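Local coordinates for probable adenylyl-sulfate kinase (Aeropyrum pernix, PDB 2YVU), which probably catalyses the ATP-dependent phosphorylation of adenosine 5'-phosphosulfate to 3'-phosphoadenylyl sulfate, the activated form of sulfate, at residues A[77-80]-A[81-85]. Residues are numbered along the deposited sequence; the frame is centred on the assembly and turned at random.
Sequences IARL and LARNG
L80 and R83 run side by side near the C-terminal end of helix 64-82, and the methyl CD1 of L80 sits over the centre of one face of the R83 guanidinium, 3.5 Å from CZ. In R83, CG stands between its own backbone N and carbonyl carbon (chi1 74°), which brings CG to 3.4 Å from L80 O; from there the extended chain carries the guanidinium past L80 CD1. R79, its chain fully stretched, crosses R83 at an angle, the two guanidinium planes 70° apart. R79 NE and R83 NH1 come within 4.1 Å, and both form salt bridges to the same carboxylate oxygen of E110, which probably offsets the like charges; R83 NE also pairs with E45 of the second subunit. With an alanine at R83, E45 of the second subunit is likely to lose its salt-bridge partner there, E110 to be left with R79, and L80 CD1 to lose the flat group it packs on.

Around these side chains the helix is winding down. R83 N donates to R79 O (2.9 Å), and N84 ND2 donates to L80 O at 2.8 Å, with an N-H...O angle of 153°. The same ND2 also bonds E45 of the second subunit. G85, at positive phi, is the C' residue of a Schellman motif, its N bonded to A82 O and V86 N to L81 O, and the chain turns off toward strand 87-91. Lower down, I77 CG2 and L81 CD1 meet at 4.0 Å, each side chain packing on its own counterpart in the second subunit. The chemistry thus implies a helix end tied into the dimer interface, where the neighbouring arginine charges are probably offset by E110 and by E45 of the second subunit.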
loop_
_atom_site.group_PDB
_atom_site.type_symbol
_atom_site.label_atom_id
_atom_site.label_comp_id
_atom_site.label_asym_id
_atom_site.label_seq_id
_atom_site.Cartn_x
_atom_site.Cartn_y
_atom_site.Cartn_z
ATOM N N ILE A 77 -1.430 3.659 -2.211
ATOM C CA ILE A 77 -0.210 3.187 -1.568
ATOM C C ILE A 77 0.906 4.152 -1.958
ATOM O O ILE A 77 1.728 4.536 -1.135
ATOM C CB ILE A 77 0.151 1.771 -2.044
ATOM C CG1 ILE A 77 -0.948 0.787 -1.614
ATOM C CG2 ILE A 77 1.529 1.378 -1.536
ATOM C CD1 ILE A 77 -0.789 -0.662 -2.166
ATOM N N ALA A 78 0.920 4.545 -3.222
ATOM C CA ALA A 78 1.928 5.489 -3.708
ATOM C C ALA A 78 1.769 6.849 -3.021
ATOM O O ALA A 78 2.736 7.488 -2.668
ATOM C CB ALA A 78 1.791 5.666 -5.221
ATOM N N ARG A 79 0.532 7.286 -2.843
ATOM C CA ARG A 79 0.272 8.570 -2.212
ATOM C C ARG A 79 0.737 8.561 -0.742
ATOM O O ARG A 79 1.384 9.504 -0.267
ATOM C CB ARG A 79 -1.225 8.883 -2.344
ATOM C CG ARG A 79 -1.752 10.003 -1.460
ATOM C CD ARG A 79 -3.202 10.334 -1.844
ATOM N NE ARG A 79 -3.862 11.252 -0.914
ATOM C CZ ARG A 79 -5.071 11.782 -1.113
ATOM N NH1 ARG A 79 -5.762 11.501 -2.212
ATOM N NH2 ARG A 79 -5.603 12.586 -0.206
ATOM N N LEU A 80 0.419 7.482 -0.027
ATOM C CA LEU A 80 0.828 7.364 1.361
ATOM C C LEU A 80 2.349 7.366 1.483
ATOM O O LEU A 80 2.905 8.027 2.346
ATOM C CB LEU A 80 0.284 6.075 1.968
ATOM C CG LEU A 80 -0.953 6.145 2.867
ATOM C CD1 LEU A 80 -1.951 7.128 2.340
ATOM C CD2 LEU A 80 -1.556 4.736 2.955
ATOM N N LEU A 81 3.028 6.614 0.637
ATOM C CA LEU A 81 4.484 6.577 0.735
ATOM C C LEU A 81 5.070 7.950 0.403
ATOM O O LEU A 81 5.939 8.474 1.116
ATOM C CB LEU A 81 5.056 5.518 -0.220
ATOM C CG LEU A 81 4.892 4.034 0.180
ATOM C CD1 LEU A 81 5.144 3.123 -1.029
ATOM C CD2 LEU A 81 5.863 3.689 1.303
ATOM N N ALA A 82 4.573 8.544 -0.672
ATOM C CA ALA A 82 5.096 9.825 -1.116
ATOM C C ALA A 82 4.871 10.961 -0.126
ATOM O O ALA A 82 5.738 11.823 0.026
ATOM C CB ALA A 82 4.515 10.178 -2.493
ATOM N N ARG A 83 3.723 10.983 0.543
ATOM C CA ARG A 83 3.499 12.045 1.512
ATOM C C ARG A 83 4.406 11.842 2.716
ATOM O O ARG A 83 4.477 12.708 3.592
ATOM C CB ARG A 83 2.021 12.131 1.948
ATOM C CG ARG A 83 1.492 11.052 2.884
ATOM C CD ARG A 83 -0.020 11.203 2.926
ATOM N NE ARG A 83 -0.702 10.386 3.931
ATOM C CZ ARG A 83 -2.025 10.236 3.958
ATOM N NH1 ARG A 83 -2.766 10.842 3.031
ATOM N NH2 ARG A 83 -2.613 9.514 4.906
ATOM N N ASN A 84 5.103 10.704 2.772
ATOM C CA ASN A 84 6.025 10.482 3.880
ATOM C C ASN A 84 7.471 10.537 3.431
ATOM O O ASN A 84 8.330 9.901 4.025
ATOM C CB ASN A 84 5.731 9.159 4.594
ATOM C CG ASN A 84 4.484 9.244 5.466
ATOM O OD1 ASN A 84 4.513 9.826 6.546
ATOM N ND2 ASN A 84 3.383 8.695 4.985
ATOM N N GLY A 85 7.724 11.285 2.359
ATOM C CA GLY A 85 9.085 11.470 1.872
ATOM C C GLY A 85 9.692 10.468 0.912
ATOM O O GLY A 85 10.852 10.590 0.565
#